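Local structure of 1,3,6,8-tetrahydroxynaphthalene synthase (Streptomyces coelicolor, 1U0M) at residues 23-26 / 27-30; 73-76 / 77-80. The protein catalyses the iterative condensation of five malonyl-CoA units and the Claisen and aldol ring closures that give 1,3,6,8-tetrahydroxynaphthalene, acting as a homodimeric type III polyketide synthase. All coordinates share one frame; numbering follows the deposited sequence.

Interaction 1 (23-26 / 27-30); sequences VITM and EETL
Thr25 and Glu28 grip each other through side chains and backbone alike, where strand 22-25 runs directly into helix 26-37. The hydroxyl of Thr25 sits between its own backbone N and carbonyl carbon (chi1 66°), a rotamer that swings OG1 over the first turn to accept from Glu28 N at 3.1 Å, with a nearly straight N-H...O angle of 165°. The return bond comes from Glu28, whose chain leaves beside its backbone N (chi1 -67°), runs extended beyond CG and crosses the Thr25 side chain at about a right angle. Its OE2 accepts weakly from Thr25 N at 3.3 Å and, also weakly, from the Thr25 hydroxyl. The two backbone N-H groups, each bonded to the other residue's side chain, make a capping box with Thr25 as N-cap, and the main-chain bond from Thr29 N to Thr25 O, 3.0 Å long, opens the regular helical pattern. The carboxylate is further tied to the strand by water: one molecule donates to Glu28 OE2 at 2.6 Å and to Val23 O. With an alanine at Glu28's position, Thr25 N and the Thr25 hydroxyl would probably lose their weak side-chain acceptor and the bridging water its carboxylate, weakening the N-terminal end of the helix. On the buried side, Ile24 CD1 lies 3.6 Å from Thr29 OG1, the two side chains crossing at about a right angle, and a third residue-bridging link, again a water, joins Thr29 OG1 at 2.9 Å to Ile24 O. The Thr29 hydroxyl also has a weak hydrogen bond with Arg58 of the partner strand 57-60. Bends at chi2 and chi3 bring Met26 CE over the helix to 4.1 Å from Thr29 CB, and both Met26 and Leu30 rest on Ile50 of helix 43-52.

Interaction 2 (73-76 / 77-80); sequences FEDR and NKVY
From Phe73 to Tyr80 the backbone forms the opening turns of helix 73-99, and four successive i to i+4 hydrogen bonds establish its regularity. The first, Asn77 N to Phe73 O, measures 2.7 Å; Lys78 N to Glu74 O is more bent, with an N-H...O angle of 140°, whereas Val79 N to Asp75 O is straighter. Tyr80 N to Arg76 O completes the series at 3.0 Å. Lys78 folds back along one face, bent at chi2, chi3 and chi4, and this curl carries its CE to 3.1 Å from Glu74 O and lays the chain alongside Glu74. Lys78 NZ thereby lies 3.8 Å from Glu74 OE2 and 4.0 Å from Asp75 OD1. Both salt bridges are long, so the network is probably a loose electrostatic one, with Lys78 itself exposed. At the dimer interface of this thiolase fold, Glu74 packs against Lys235 of the second subunit, and Phe73 and Asn77 against Val234 of that subunit. Phe73 and Asn77 point the same way, their side chains side by side: Phe73 CE2 lies 4.0 Å from Asn77 OD1, and the ring and amide planes are inclined by 69°. With its CG anti to the backbone N (chi1 -150°), the Asn77 side chain runs out beside the ring, and its ND2 donates to Phe117 O within the same chain. The buried polar ends of two neighbours are likewise satisfied by their own subunit, Arg76 NH2 by Tyr180 O and the Tyr80 hydroxyl by Ser113 OG. On another side of the helix, Val79 CG2, beside its backbone N, comes to 3.2 Å from Asp75 O.

How the interactions relate
Both contacts fall within the N-terminal domain of the chalcone/stilbene synthase fold and follow in series, interaction 1 ending well before interaction 2 begins. Their centres are 24 Å apart and their nearest atoms about 13 Å, so they do not touch; each centre lies about 21 Å from that of the chain. Interaction 1 joins strand 22-25, paired antiparallel with strand 57-60, to helix 26-37, whereas interaction 2 lies entirely at the start of helix 73-99. Neither contains a strand of the large mixed sheet, though Tyr80 of interaction 2 reaches Tyr111 on strand 108-112 by a weak hydrogen bond. Interaction 1 meets no other protein chain, while interaction 2 abuts the second subunit, so one belongs to the monomer's fold and the other also to the homodimer.

Interaction 1 (23-26 / 27-30)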
ATOM      1  N   VAL A  23      24.437  -8.587 -15.096  1.00 38.32           N
ATOM      2  CA  VAL A  23      25.115  -7.366 -14.676  1.00 37.91           C
ATOM      3  C   VAL A  23      25.368  -6.381 -15.796  1.00 36.29           C
ATOM      4  O   VAL A  23      25.740  -6.767 -16.896  1.00 34.35           O
ATOM      5  CB  VAL A  23      26.498  -7.684 -14.053  1.00 41.26           C
ATOM      6  CG1 VAL A  23      27.218  -6.391 -13.696  1.00 41.29           C
ATOM      7  CG2 VAL A  23      26.336  -8.555 -12.820  1.00 43.63           C
ATOM      8  N   ILE A  24      25.166  -5.102 -15.511  1.00 36.82           N
ATOM      9  CA  ILE A  24      25.457  -4.074 -16.494  1.00 36.28           C
ATOM     10  C   ILE A  24      26.418  -3.083 -15.836  1.00 37.15           C
ATOM     11  O   ILE A  24      26.150  -2.540 -14.747  1.00 35.34           O
ATOM     12  CB  ILE A  24      24.181  -3.355 -17.026  1.00 35.57           C
ATOM     13  CG1 ILE A  24      24.594  -2.301 -18.058  1.00 38.23           C
ATOM     14  CG2 ILE A  24      23.377  -2.765 -15.892  1.00 36.52           C
ATOM     15  CD1 ILE A  24      23.446  -1.655 -18.817  1.00 38.64           C
ATOM     16  N   THR A  25      27.563  -2.901 -16.492  1.00 34.68           N
ATOM     17  CA  THR A  25      28.610  -2.010 -16.014  1.00 34.66           C
ATOM     18  C   THR A  25      28.378  -0.569 -16.451  1.00 35.10           C
ATOM     19  O   THR A  25      27.559  -0.281 -17.325  1.00 36.83           O
ATOM     20  CB  THR A  25      29.980  -2.410 -16.569  1.00 33.01           C
ATOM     21  OG1 THR A  25      29.968  -2.200 -17.986  1.00 35.76           O
ATOM     22  CG2 THR A  25      30.293  -3.886 -16.275  1.00 27.58           C
ATOM     23  N   MET A  26      29.123   0.328 -15.825  1.00 34.93           N
ATOM     24  CA  MET A  26      29.070   1.746 -16.131  1.00 36.27           C
ATOM     25  C   MET A  26      29.373   1.955 -17.606  1.00 35.38           C
ATOM     26  O   MET A  26      28.654   2.657 -18.312  1.00 34.15           O
ATOM     27  CB  MET A  26      30.130   2.474 -15.310  1.00 40.10           C
ATOM     28  CG  MET A  26      30.412   3.892 -15.758  1.00 42.32           C
ATOM     29  SD  MET A  26      29.211   4.994 -15.091  1.00 52.34           S
ATOM     30  CE  MET A  26      27.857   4.725 -16.160  1.00 47.85           C
ATOM     31  N   GLU A  27      30.463   1.340 -18.049  1.00 36.51           N
ATOM     32  CA  GLU A  27      30.922   1.444 -19.424  1.00 40.43           C
ATOM     33  C   GLU A  27      29.835   1.040 -20.402  1.00 39.26           C
ATOM     34  O   GLU A  27      29.572   1.753 -21.369  1.00 40.37           O
ATOM     35  CB  GLU A  27      32.161   0.564 -19.642  1.00 42.84           C
ATOM     36  CG  GLU A  27      33.216   1.227 -20.527  1.00 49.41           C
ATOM     37  CD  GLU A  27      33.991   0.241 -21.394  1.00 53.24           C
ATOM     38  OE1 GLU A  27      34.565  -0.725 -20.843  1.00 54.17           O
ATOM     39  OE2 GLU A  27      34.032   0.441 -22.634  1.00 55.67           O
ATOM     40  N   GLU A  28      29.213  -0.109 -20.148  1.00 39.52           N
ATOM     41  CA  GLU A  28      28.148  -0.617 -21.004  1.00 39.92           C
ATOM     42  C   GLU A  28      26.995   0.363 -21.084  1.00 36.32           C
ATOM     43  O   GLU A  28      26.451   0.605 -22.168  1.00 31.50           O
ATOM     44  CB  GLU A  28      27.620  -1.948 -20.477  1.00 43.69           C
ATOM     45  CG  GLU A  28      28.605  -3.091 -20.543  1.00 47.57           C
ATOM     46  CD  GLU A  28      28.159  -4.241 -19.670  1.00 51.93           C
ATOM     47  OE1 GLU A  28      26.980  -4.644 -19.778  1.00 53.51           O
ATOM     48  OE2 GLU A  28      28.980  -4.743 -18.876  1.00 54.31           O
ATOM     49  N   THR A  29      26.620   0.911 -19.931  1.00 35.70           N
ATOM     50  CA  THR A  29      25.521   1.871 -19.868  1.00 37.63           C
ATOM     51  C   THR A  29      25.799   3.029 -20.807  1.00 37.15           C
ATOM     52  O   THR A  29      24.924   3.437 -21.577  1.00 36.84           O
ATOM     53  CB  THR A  29      25.320   2.440 -18.440  1.00 38.28           C
ATOM     54  OG1 THR A  29      24.890   1.399 -17.554  1.00 37.51           O
ATOM     55  CG2 THR A  29      24.266   3.528 -18.453  1.00 38.49           C
ATOM     56  N   LEU A  30      27.027   3.545 -20.750  1.00 37.16           N
ATOM     57  CA  LEU A  30      27.425   4.665 -21.601  1.00 36.34           C
ATOM     58  C   LEU A  30      27.344   4.311 -23.075  1.00 35.42           C
ATOM     59  O   LEU A  30      26.885   5.119 -23.875  1.00 34.08           O
ATOM     60  CB  LEU A  30      28.847   5.123 -21.250  1.00 37.86           C
ATOM     61  CG  LEU A  30      28.961   6.259 -20.222  1.00 39.22           C
ATOM     62  CD1 LEU A  30      28.058   5.986 -19.055  1.00 39.12           C
ATOM     63  CD2 LEU A  30      30.404   6.424 -19.764  1.00 39.87           C
TER
HETATM   64  O   HOH W   1      28.873  -7.038 -17.570  1.00 30.63           O
HETATM   65  O   HOH W   2      25.080  -7.224 -19.185  1.00 40.70           O
HETATM   66  O   HOH W   3      25.321   0.164 -14.918  1.00 30.59           O

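Interaction 2 (73-76 / 77-80)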
ATOM      1  N   PHE A  73       3.197  -3.478 -20.972  1.00 29.97           N
ATOM      2  CA  PHE A  73       3.037  -3.478 -19.513  1.00 29.82           C
ATOM      3  C   PHE A  73       2.512  -4.829 -19.003  1.00 30.20           C
ATOM      4  O   PHE A  73       2.932  -5.307 -17.946  1.00 30.67           O
ATOM      5  CB  PHE A  73       2.077  -2.334 -19.138  1.00 26.33           C
ATOM      6  CG  PHE A  73       1.903  -2.119 -17.662  1.00 27.73           C
ATOM      7  CD1 PHE A  73       0.709  -1.581 -17.174  1.00 28.39           C
ATOM      8  CD2 PHE A  73       2.916  -2.418 -16.762  1.00 22.62           C
ATOM      9  CE1 PHE A  73       0.529  -1.347 -15.821  1.00 26.63           C
ATOM     10  CE2 PHE A  73       2.742  -2.190 -15.405  1.00 25.80           C
ATOM     11  CZ  PHE A  73       1.545  -1.651 -14.932  1.00 26.09           C
ATOM     12  N   GLU A  74       1.592  -5.446 -19.747  1.00 31.28           N
ATOM     13  CA  GLU A  74       1.040  -6.744 -19.344  1.00 30.72           C
ATOM     14  C   GLU A  74       2.154  -7.793 -19.278  1.00 31.50           C
ATOM     15  O   GLU A  74       2.299  -8.479 -18.270  1.00 32.49           O
ATOM     16  CB  GLU A  74      -0.067  -7.202 -20.311  1.00 32.36           C
ATOM     17  CG  GLU A  74      -0.565  -8.628 -20.034  1.00 33.00           C
ATOM     18  CD  GLU A  74      -1.840  -9.014 -20.789  1.00 35.69           C
ATOM     19  OE1 GLU A  74      -2.174  -8.362 -21.806  1.00 34.05           O
ATOM     20  OE2 GLU A  74      -2.499  -9.996 -20.363  1.00 34.14           O
ATOM     21  N   ASP A  75       2.952  -7.918 -20.333  1.00 32.44           N
ATOM     22  CA  ASP A  75       4.047  -8.893 -20.304  1.00 37.00           C
ATOM     23  C   ASP A  75       5.118  -8.507 -19.277  1.00 34.26           C
ATOM     24  O   ASP A  75       5.652  -9.359 -18.572  1.00 34.98           O
ATOM     25  CB  ASP A  75       4.682  -9.053 -21.701  1.00 41.06           C
ATOM     26  CG  ASP A  75       3.829  -9.914 -22.645  1.00 43.74           C
ATOM     27  OD1 ASP A  75       2.728 -10.352 -22.222  1.00 43.25           O
ATOM     28  OD2 ASP A  75       4.258 -10.148 -23.807  1.00 41.31           O
ATOM     29  N   ARG A  76       5.420  -7.217 -19.187  1.00 35.27           N
ATOM     30  CA  ARG A  76       6.407  -6.724 -18.227  1.00 32.55           C
ATOM     31  C   ARG A  76       5.940  -7.135 -16.826  1.00 30.38           C
ATOM     32  O   ARG A  76       6.689  -7.709 -16.050  1.00 31.34           O
ATOM     33  CB  ARG A  76       6.495  -5.184 -18.302  1.00 32.10           C
ATOM     34  CG  ARG A  76       7.905  -4.591 -18.439  1.00 32.54           C
ATOM     35  CD  ARG A  76       8.344  -4.613 -19.878  1.00 33.21           C
ATOM     36  NE  ARG A  76       9.619  -3.960 -20.189  1.00 34.03           N
ATOM     37  CZ  ARG A  76       9.891  -2.660 -20.029  1.00 33.72           C
ATOM     38  NH1 ARG A  76       8.996  -1.825 -19.528  1.00 32.15           N
ATOM     39  NH2 ARG A  76      11.054  -2.174 -20.450  1.00 35.43           N
ATOM     40  N   ASN A  77       4.684  -6.848 -16.504  1.00 31.09           N
ATOM     41  CA  ASN A  77       4.182  -7.181 -15.177  1.00 32.33           C
ATOM     42  C   ASN A  77       4.149  -8.696 -14.937  1.00 33.16           C
ATOM     43  O   ASN A  77       4.245  -9.152 -13.792  1.00 29.65           O
ATOM     44  CB  ASN A  77       2.797  -6.571 -14.967  1.00 37.75           C
ATOM     45  CG  ASN A  77       2.533  -6.243 -13.519  1.00 40.80           C
ATOM     46  OD1 ASN A  77       3.146  -5.334 -12.958  1.00 40.83           O
ATOM     47  ND2 ASN A  77       1.634  -6.993 -12.895  1.00 43.24           N
ATOM     48  N   LYS A  78       4.006  -9.470 -16.013  1.00 32.93           N
ATOM     49  CA  LYS A  78       4.021 -10.927 -15.901  1.00 34.80           C
ATOM     50  C   LYS A  78       5.442 -11.298 -15.462  1.00 33.17           C
ATOM     51  O   LYS A  78       5.635 -12.103 -14.553  1.00 33.20           O
ATOM     52  CB  LYS A  78       3.710 -11.591 -17.248  1.00 36.57           C
ATOM     53  CG  LYS A  78       2.384 -12.350 -17.299  1.00 41.59           C
ATOM     54  CD  LYS A  78       1.222 -11.417 -17.551  1.00 42.76           C
ATOM     55  CE  LYS A  78       1.020 -11.196 -19.036  1.00 46.70           C
ATOM     56  NZ  LYS A  78       0.411 -12.381 -19.710  1.00 48.32           N
ATOM     57  N   VAL A  79       6.445 -10.699 -16.102  1.00 31.41           N
ATOM     58  CA  VAL A  79       7.825 -10.984 -15.717  1.00 29.37           C
ATOM     59  C   VAL A  79       8.031 -10.631 -14.244  1.00 30.07           C
ATOM     60  O   VAL A  79       8.721 -11.347 -13.516  1.00 29.59           O
ATOM     61  CB  VAL A  79       8.818 -10.175 -16.530  1.00 26.83           C
ATOM     62  CG1 VAL A  79      10.232 -10.501 -16.079  1.00 23.71           C
ATOM     63  CG2 VAL A  79       8.618 -10.454 -18.005  1.00 27.29           C
ATOM     64  N   TYR A  80       7.413  -9.530 -13.815  1.00 30.36           N
ATOM     65  CA  TYR A  80       7.524  -9.078 -12.440  1.00 29.42           C
ATOM     66  C   TYR A  80       7.095 -10.149 -11.453  1.00 29.74           C
ATOM     67  O   TYR A  80       7.865 -10.482 -10.561  1.00 30.09           O
ATOM     68  CB  TYR A  80       6.724  -7.777 -12.232  1.00 30.90           C
ATOM     69  CG  TYR A  80       6.596  -7.338 -10.781  1.00 34.71           C
ATOM     70  CD1 TYR A  80       5.443  -7.621 -10.045  1.00 36.89           C
ATOM     71  CD2 TYR A  80       7.654  -6.710 -10.122  1.00 37.74           C
ATOM     72  CE1 TYR A  80       5.351  -7.295  -8.693  1.00 41.09           C
ATOM     73  CE2 TYR A  80       7.573  -6.383  -8.767  1.00 39.41           C
ATOM     74  CZ  TYR A  80       6.418  -6.680  -8.058  1.00 41.99           C
ATOM     75  OH  TYR A  80       6.333  -6.372  -6.713  1.00 45.11           O
TER